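PDB 1DYQ: enterotoxin type A from Staphylococcus aureus, which activates the host immune system as a superantigen by binding MHC class II and T-cell receptor molecules, and also causes staphylococcal food poisoning. Local coordinates for residues 72-75 / 76-79; 100-103 / 104-107; 171-174 / 175-178. The protein carries 3 engineered substitutions. All coordinates share one frame; numbering follows the deposited sequence.

Contact 1. Residues 72-75 / 76-79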
ATOM      1  N   PHE A  72       1.024 -12.989  -5.029  1.00 10.40           N
ATOM      2  CA  PHE A  72      -0.161 -13.142  -4.160  1.00 10.20           C
ATOM      3  C   PHE A  72       0.092 -14.209  -3.102  1.00 13.14           C
ATOM      4  O   PHE A  72       0.918 -15.105  -3.235  1.00 14.41           O
ATOM      5  CB  PHE A  72      -1.359 -13.544  -5.028  1.00 10.30           C
ATOM      6  CG  PHE A  72      -1.697 -12.621  -6.134  1.00 11.30           C
ATOM      7  CD1 PHE A  72      -2.473 -11.470  -5.932  1.00 13.22           C
ATOM      8  CD2 PHE A  72      -1.209 -12.826  -7.420  1.00 13.15           C
ATOM      9  CE1 PHE A  72      -2.785 -10.628  -6.972  1.00 13.25           C
ATOM     10  CE2 PHE A  72      -1.514 -11.985  -8.463  1.00 17.03           C
ATOM     11  CZ  PHE A  72      -2.331 -10.885  -8.253  1.00 16.63           C
ATOM     12  N   ASP A  73      -0.779 -14.213  -2.075  1.00 12.98           N
ATOM     13  CA  ASP A  73      -0.659 -15.143  -0.983  1.00 13.79           C
ATOM     14  C   ASP A  73      -1.060 -16.570  -1.351  1.00 14.94           C
ATOM     15  O   ASP A  73      -0.561 -17.492  -0.671  1.00 18.53           O
ATOM     16  CB  ASP A  73      -1.596 -14.736   0.184  1.00 15.80           C
ATOM     17  CG  ASP A  73      -1.035 -13.778   1.157  1.00 17.12           C
ATOM     18  OD1 ASP A  73       0.139 -13.389   1.136  1.00 17.41           O
ATOM     19  OD2 ASP A  73      -1.863 -13.306   2.038  1.00 18.77           O
ATOM     20  N   SER A  74      -2.014 -16.755  -2.224  1.00 14.13           N
ATOM     21  CA  SER A  74      -2.618 -18.056  -2.445  1.00 13.33           C
ATOM     22  C   SER A  74      -3.180 -18.243  -3.831  1.00 13.68           C
ATOM     23  O   SER A  74      -3.337 -17.333  -4.623  1.00 14.11           O
ATOM     24  CB  SER A  74      -3.806 -18.190  -1.422  1.00 17.11           C
ATOM     25  OG  SER A  74      -4.867 -17.336  -1.870  1.00 19.22           O
ATOM     26  N   LYS A  75      -3.477 -19.528  -4.117  1.00 14.64           N
ATOM     27  CA  LYS A  75      -4.061 -19.901  -5.408  1.00 18.62           C
ATOM     28  C   LYS A  75      -5.448 -19.341  -5.595  1.00 17.26           C
ATOM     29  O   LYS A  75      -5.763 -18.783  -6.643  1.00 18.17           O
ATOM     30  CB  LYS A  75      -4.012 -21.420  -5.517  1.00 22.90           C
ATOM     31  CG  LYS A  75      -5.009 -22.114  -6.378  1.00 29.02           C
ATOM     32  CD  LYS A  75      -5.099 -23.610  -6.001  1.00 34.46           C
ATOM     33  CE  LYS A  75      -5.398 -23.763  -4.510  1.00 36.70           C
ATOM     34  NZ  LYS A  75      -5.310 -25.188  -4.075  1.00 36.14           N
ATOM     35  N   ASP A  76      -6.253 -19.292  -4.519  1.00 17.29           N
ATOM     36  CA  ASP A  76      -7.585 -18.671  -4.674  1.00 17.52           C
ATOM     37  C   ASP A  76      -7.489 -17.211  -5.046  1.00 16.05           C
ATOM     38  O   ASP A  76      -8.277 -16.710  -5.866  1.00 19.35           O
ATOM     39  CB  ASP A  76      -8.410 -18.909  -3.411  1.00 24.12           C
ATOM     40  CG  ASP A  76      -9.088 -20.282  -3.465  1.00 29.81           C
ATOM     41  OD1 ASP A  76      -8.556 -21.186  -4.132  1.00 33.81           O
ATOM     42  OD2 ASP A  76     -10.156 -20.419  -2.850  1.00 36.99           O
ATOM     43  N   ILE A  77      -6.494 -16.481  -4.507  1.00 15.14           N
ATOM     44  CA  ILE A  77      -6.361 -15.076  -4.829  1.00 14.20           C
ATOM     45  C   ILE A  77      -5.875 -14.870  -6.260  1.00 13.96           C
ATOM     46  O   ILE A  77      -6.492 -14.120  -7.012  1.00 15.41           O
ATOM     47  CB  ILE A  77      -5.463 -14.324  -3.841  1.00 12.84           C
ATOM     48  CG1 ILE A  77      -6.105 -14.328  -2.450  1.00 19.41           C
ATOM     49  CG2 ILE A  77      -5.232 -12.889  -4.312  1.00 16.48           C
ATOM     50  CD1 ILE A  77      -5.131 -13.897  -1.362  1.00 20.04           C
ATOM     51  N   VAL A  78      -4.821 -15.602  -6.656  1.00 14.99           N
ATOM     52  CA  VAL A  78      -4.324 -15.428  -8.023  1.00 17.14           C
ATOM     53  C   VAL A  78      -5.381 -15.859  -9.033  1.00 16.48           C
ATOM     54  O   VAL A  78      -5.572 -15.150 -10.036  1.00 16.34           O
ATOM     55  CB  VAL A  78      -2.970 -16.083  -8.267  1.00 18.12           C
ATOM     56  CG1 VAL A  78      -2.975 -17.577  -8.181  1.00 17.62           C
ATOM     57  CG2 VAL A  78      -2.438 -15.626  -9.649  1.00 19.99           C
ATOM     58  N   ASP A  79      -6.141 -16.899  -8.734  1.00 18.20           N
ATOM     59  CA  ASP A  79      -7.218 -17.341  -9.628  1.00 19.59           C
ATOM     60  C   ASP A  79      -8.308 -16.324  -9.827  1.00 20.44           C
ATOM     61  O   ASP A  79      -8.974 -16.333 -10.915  1.00 21.84           O
ATOM     62  CB  ASP A  79      -7.793 -18.682  -9.185  1.00 23.58           C
ATOM     63  CG  ASP A  79      -6.880 -19.855  -9.449  1.00 25.71           C
ATOM     64  OD1 ASP A  79      -5.861 -19.687 -10.158  1.00 29.55           O
ATOM     65  OD2 ASP A  79      -7.160 -20.948  -8.917  1.00 28.58           O
TER
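S74 takes the N-cap position of helix 75-81 and meets I77 with both its side chain and its carbonyl. OG accepts from I77 N at 3.2 Å, N-H...O angle 156°, a capping bond made possible by a chi1 of 73° that sets the hydroxyl oxygen between the backbone N and the carbonyl carbon. I77 N also makes a weak, bent hydrogen bond to S74 O. That carbonyl is used chiefly by V78 N, at 3.1 Å and nearly straight (171°), the first i to i+4 bond of the helix; the next runs from D79 N to K75 O at 2.8 Å. The first turn thus has the amides of I77, V78 and D79 supplied with acceptors.

Beside the cap the contact is apolar. CD1 of the F72 ring lies 3.5 Å from I77 CG2, which comes in obliquely, while CD2 is 3.8 Å from V78 CG2 and V78 CA stands over one face of the ring. I77 CD1 reaches back past S74 OG to D73 CB, 3.9 Å away. The carboxylate of D73 turns to another partner, its OD1 forming a salt bridge with R215.

Within the OB-fold domain, this turn links the end of strand 67-71 to helix 75-81, and F72 and V78 together rest on I53 of the adjacent strand 52-55.

Contact 2. Residues 100-103 / 104-107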
ATOM      1  N   GLY A 100      15.745 -16.023  -7.443  1.00 16.21           N
ATOM      2  CA  GLY A 100      15.563 -16.662  -8.725  1.00 17.77           C
ATOM      3  C   GLY A 100      14.542 -16.024  -9.623  1.00 19.87           C
ATOM      4  O   GLY A 100      14.187 -16.545 -10.688  1.00 21.32           O
ATOM      5  N   THR A 101      14.048 -14.825  -9.256  1.00 17.65           N
ATOM      6  CA  THR A 101      13.157 -14.102 -10.212  1.00 17.33           C
ATOM      7  C   THR A 101      14.083 -13.591 -11.313  1.00 18.23           C
ATOM      8  O   THR A 101      15.202 -13.169 -11.025  1.00 18.90           O
ATOM      9  CB  THR A 101      12.475 -12.928  -9.474  1.00 16.42           C
ATOM     10  OG1 THR A 101      11.674 -13.504  -8.409  1.00 17.26           O
ATOM     11  CG2 THR A 101      11.537 -12.152 -10.368  1.00 18.60           C
ATOM     12  N   PRO A 102      13.609 -13.579 -12.545  1.00 18.57           N
ATOM     13  CA  PRO A 102      14.462 -13.187 -13.662  1.00 22.05           C
ATOM     14  C   PRO A 102      15.006 -11.795 -13.533  1.00 24.01           C
ATOM     15  O   PRO A 102      14.433 -10.875 -12.937  1.00 23.90           O
ATOM     16  CB  PRO A 102      13.623 -13.432 -14.881  1.00 22.20           C
ATOM     17  CG  PRO A 102      12.646 -14.501 -14.459  1.00 23.93           C
ATOM     18  CD  PRO A 102      12.326 -14.131 -13.004  1.00 21.02           C
ATOM     19  N   ASN A 103      16.269 -11.664 -13.976  1.00 24.80           N
ATOM     20  CA  ASN A 103      16.935 -10.370 -14.085  1.00 26.52           C
ATOM     21  C   ASN A 103      15.917  -9.389 -14.753  1.00 25.00           C
ATOM     22  O   ASN A 103      15.294  -9.822 -15.740  1.00 27.15           O
ATOM     23  CB  ASN A 103      18.012 -10.527 -15.226  1.00 34.21           C
ATOM     24  CG  ASN A 103      19.358 -10.933 -14.737  1.00 40.35           C
ATOM     25  OD1 ASN A 103      20.074 -10.146 -14.097  1.00 44.97           O
ATOM     26  ND2 ASN A 103      19.781 -12.155 -15.043  1.00 42.86           N
ATOM     27  N   LYS A 104      15.893  -8.167 -14.416  1.00 21.04           N
ATOM     28  CA  LYS A 104      15.121  -7.080 -14.979  1.00 17.53           C
ATOM     29  C   LYS A 104      13.631  -7.310 -14.786  1.00 15.29           C
ATOM     30  O   LYS A 104      12.763  -6.773 -15.488  1.00 16.59           O
ATOM     31  CB  LYS A 104      15.493  -6.833 -16.437  1.00 21.03           C
ATOM     32  CG  LYS A 104      16.984  -6.548 -16.708  1.00 23.24           C
ATOM     33  CD  LYS A 104      17.160  -6.305 -18.233  1.00 24.43           C
ATOM     34  CE  LYS A 104      17.180  -4.790 -18.506  1.00 25.30           C
ATOM     35  NZ  LYS A 104      18.251  -4.161 -17.641  1.00 28.51           N
ATOM     36  N   THR A 105      13.271  -8.113 -13.793  1.00 15.77           N
ATOM     37  CA  THR A 105      11.835  -8.259 -13.444  1.00 16.92           C
ATOM     38  C   THR A 105      11.654  -7.461 -12.149  1.00 17.00           C
ATOM     39  O   THR A 105      12.493  -7.539 -11.234  1.00 18.97           O
ATOM     40  CB  THR A 105      11.446  -9.715 -13.229  1.00 15.33           C
ATOM     41  OG1 THR A 105      11.596 -10.387 -14.504  1.00 19.68           O
ATOM     42  CG2 THR A 105       9.990  -9.879 -12.786  1.00 15.39           C
ATOM     43  N   ALA A 106      10.570  -6.719 -12.030  1.00 15.68           N
ATOM     44  CA  ALA A 106      10.285  -6.018 -10.752  1.00 13.50           C
ATOM     45  C   ALA A 106       9.089  -6.649 -10.084  1.00 11.92           C
ATOM     46  O   ALA A 106       8.222  -7.174 -10.812  1.00 12.32           O
ATOM     47  CB  ALA A 106       9.953  -4.545 -11.016  1.00 14.04           C
ATOM     48  N   CYS A 107       8.963  -6.696  -8.763  1.00 10.62           N
ATOM     49  CA  CYS A 107       7.857  -7.367  -8.128  1.00 10.86           C
ATOM     50  C   CYS A 107       6.975  -6.397  -7.322  1.00 10.85           C
ATOM     51  O   CYS A 107       7.446  -5.411  -6.765  1.00 10.20           O
ATOM     52  CB  CYS A 107       8.360  -8.477  -7.180  1.00 11.92           C
ATOM     53  SG  CYS A 107       9.181  -9.831  -8.132  1.00 17.09           S
TER
HETATM   54  O   HOH W   1      14.005  -9.784 -10.222  1.00 30.58           O
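A type II beta turn from P102 to T105 lies within the loop closed by the C97-C107 disulfide and opens into strand 105-114. N103 and K104 occupy its two corners, K104 with the positive phi (64°) characteristic of the second corner of this turn type. The closing bond, from T105 N to P102 O, is weak: the atoms are 3.1 Å apart but the N-H...O angle is a bent 135°. A water also bridges the turn, donating to P102 O at 3.0 Å and to T105 O at 2.9 Å, so that one carbonyl of the turn and one of the strand are tied through a single molecule.

Beside the turn, side chains of T101, P102 and T105 pack together. The two threonines, four residues apart, meet at about a right angle through their methyls, T101 CG2 lying 3.7 Å from T105 CG2. In T101, OG1 lies beside the backbone N (chi1 -62°), which leaves the methyl anti to that N and facing T105, while OG1 bonds to A98 O, within the same loop. The methyl of T101 also comes within 4.0 Å of C107 SG, the sulfur bonded to C97. On the proline side, P102 CB approaches T105 OG1 at 3.7 Å. K104, the second corner residue, makes a cation-pi contact with W64, and T101, T105 and C107 all touch L69 of strand 67-71.

The arrangement is that of the cysteine-bridged loop of staphylococcal enterotoxins, here re-entering the OB-fold sheet through a type II turn.

Contact 3. Residues 171-174 / 175-178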
ATOM      1  N   TYR A 171       8.186   9.201   8.729  1.00 14.01           N
ATOM      2  CA  TYR A 171       9.306   8.273   8.757  1.00 13.97           C
ATOM      3  C   TYR A 171      10.640   8.954   8.712  1.00 16.09           C
ATOM      4  O   TYR A 171      11.666   8.336   8.395  1.00 16.85           O
ATOM      5  CB  TYR A 171       9.122   7.195   7.687  1.00 14.09           C
ATOM      6  CG  TYR A 171       7.901   6.320   7.863  1.00 11.62           C
ATOM      7  CD1 TYR A 171       7.651   5.638   9.044  1.00 12.12           C
ATOM      8  CD2 TYR A 171       6.980   6.199   6.822  1.00 12.41           C
ATOM      9  CE1 TYR A 171       6.524   4.834   9.196  1.00 12.30           C
ATOM     10  CE2 TYR A 171       5.865   5.378   6.961  1.00 12.23           C
ATOM     11  CZ  TYR A 171       5.648   4.712   8.140  1.00 11.46           C
ATOM     12  OH  TYR A 171       4.536   3.916   8.287  1.00 12.67           O
ATOM     13  N   ASN A 172      10.664  10.246   9.090  1.00 16.40           N
ATOM     14  CA  ASN A 172      11.937  10.937   9.293  1.00 15.98           C
ATOM     15  C   ASN A 172      12.508  10.548  10.652  1.00 17.86           C
ATOM     16  O   ASN A 172      11.772  10.179  11.574  1.00 17.80           O
ATOM     17  CB  ASN A 172      11.767  12.464   9.279  1.00 16.96           C
ATOM     18  CG  ASN A 172      11.829  13.045   7.894  1.00 19.09           C
ATOM     19  OD1 ASN A 172      11.720  12.280   6.913  1.00 20.20           O
ATOM     20  ND2 ASN A 172      11.977  14.353   7.770  1.00 18.10           N
ATOM     21  N   SER A 173      13.813  10.693  10.794  1.00 19.59           N
ATOM     22  CA  SER A 173      14.435  10.514  12.113  1.00 20.08           C
ATOM     23  C   SER A 173      13.938  11.635  13.043  1.00 19.67           C
ATOM     24  O   SER A 173      13.494  12.673  12.585  1.00 20.58           O
ATOM     25  CB  SER A 173      15.960  10.621  11.988  1.00 21.19           C
ATOM     26  OG  SER A 173      16.319  11.901  11.511  1.00 23.81           O
ATOM     27  N   ASP A 174      14.119  11.420  14.338  1.00 21.93           N
ATOM     28  CA  ASP A 174      13.806  12.463  15.323  1.00 22.78           C
ATOM     29  C   ASP A 174      14.619  13.721  15.056  1.00 25.76           C
ATOM     30  O   ASP A 174      14.026  14.817  15.029  1.00 26.27           O
ATOM     31  CB  ASP A 174      14.003  11.956  16.736  1.00 23.69           C
ATOM     32  CG  ASP A 174      13.122  10.855  17.206  1.00 26.50           C
ATOM     33  OD1 ASP A 174      12.056  10.555  16.602  1.00 21.91           O
ATOM     34  OD2 ASP A 174      13.442  10.213  18.254  1.00 26.94           O
ATOM     35  N   VAL A 175      15.896  13.625  14.667  1.00 27.32           N
ATOM     36  CA  VAL A 175      16.667  14.823  14.353  1.00 29.43           C
ATOM     37  C   VAL A 175      16.145  15.559  13.130  1.00 29.77           C
ATOM     38  O   VAL A 175      16.445  16.751  12.945  1.00 31.00           O
ATOM     39  CB  VAL A 175      18.169  14.625  14.214  1.00 33.94           C
ATOM     40  CG1 VAL A 175      18.761  13.734  15.284  1.00 34.56           C
ATOM     41  CG2 VAL A 175      18.532  14.085  12.831  1.00 36.65           C
ATOM     42  N   PHE A 176      15.456  14.862  12.216  1.00 27.34           N
ATOM     43  CA  PHE A 176      14.894  15.546  11.050  1.00 26.54           C
ATOM     44  C   PHE A 176      13.416  15.828  11.181  1.00 25.44           C
ATOM     45  O   PHE A 176      12.617  15.724  10.239  1.00 23.36           O
ATOM     46  CB  PHE A 176      15.190  14.817   9.757  1.00 27.61           C
ATOM     47  CG  PHE A 176      16.633  14.933   9.326  1.00 31.65           C
ATOM     48  CD1 PHE A 176      17.227  16.175   9.193  1.00 33.26           C
ATOM     49  CD2 PHE A 176      17.383  13.800   9.078  1.00 31.49           C
ATOM     50  CE1 PHE A 176      18.552  16.286   8.809  1.00 35.58           C
ATOM     51  CE2 PHE A 176      18.708  13.900   8.689  1.00 34.66           C
ATOM     52  CZ  PHE A 176      19.291  15.145   8.562  1.00 34.10           C
ATOM     53  N   ASP A 177      12.990  16.300  12.348  1.00 24.33           N
ATOM     54  CA  ASP A 177      11.688  16.733  12.728  1.00 24.64           C
ATOM     55  C   ASP A 177      10.594  15.679  12.656  1.00 20.93           C
ATOM     56  O   ASP A 177       9.401  15.993  12.574  1.00 22.27           O
ATOM     57  CB  ASP A 177      11.232  18.027  12.058  1.00 30.13           C
ATOM     58  CG  ASP A 177      10.214  18.811  12.860  1.00 36.71           C
ATOM     59  OD1 ASP A 177      10.339  18.951  14.091  1.00 40.28           O
ATOM     60  OD2 ASP A 177       9.247  19.315  12.234  1.00 39.34           O
ATOM     61  N   GLY A 178      10.980  14.416  12.799  1.00 19.91           N
ATOM     62  CA  GLY A 178       9.952  13.342  12.821  1.00 19.42           C
ATOM     63  C   GLY A 178       9.448  13.205  14.257  1.00 17.46           C
ATOM     64  O   GLY A 178      10.061  12.516  15.063  1.00 18.48           O
TER
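Hydrogen bonds dominate the meeting of N172 and S173 with F176 and G178. In the one from side chain to backbone, N172 ND2 donates to F176 O at 2.9 Å and 165°, with the acceptor close to the amide plane. The oxygen end of the amide is held too: OD1 accepts from K28, so the group is gripped from both ends and its rotation is fixed.

Backbone bonds gather on S173 O, which takes G178 N at 3.1 Å and F176 N at 3.0 Å. The two donors approach from opposite faces of the carbonyl plane, and F176 N sits well above it, 64° out. That same amide shares its hydrogen with S173 OG at 3.2 Å; a chi1 of 61° sets OG between the serine's own backbone N and carbonyl carbon, within reach of F176 N. A weak bond from D177 N to D174 O adds to the bend.

Van der Waals contacts centre on the serine. S173 OG touches F176 CD2 at 3.3 Å, obliquely to the ring, and V175 CG2 at 3.4 Å. Within 175-178, V175 CG2 lies over one face of the F176 ring, offset toward its rim.

D174 OD1 forms a salt bridge with K16 and also accepts a hydrogen bond from Q181; D177 pairs with K179. The turn belongs to the beta-grasp domain, in the loop joining helix 153-168 to strand 182-188, while Y171 just before it packs on helix 23-32.

How the contacts relate
All three contacts are local, between segments adjacent in sequence, and are met in series along the chain. Contacts 1 and 2 both lie in the OB-fold domain, contact 1 just after strand 67-71 and contact 2 at the start of strand 105-114, parallel neighbours in one sheet; their centres are 20 Å apart and their nearest atoms about 9 Å. Contact 3 belongs to the beta-grasp domain, its centre 38 Å from that of contact 1, on the other side of the chain's centre, and 33 Å from that of contact 2. Serines bind backbone amides three residues on in contacts 1 and 3, S74 as a helix N-cap. None of the contacts reaches the zinc site of H188, H226 and D228.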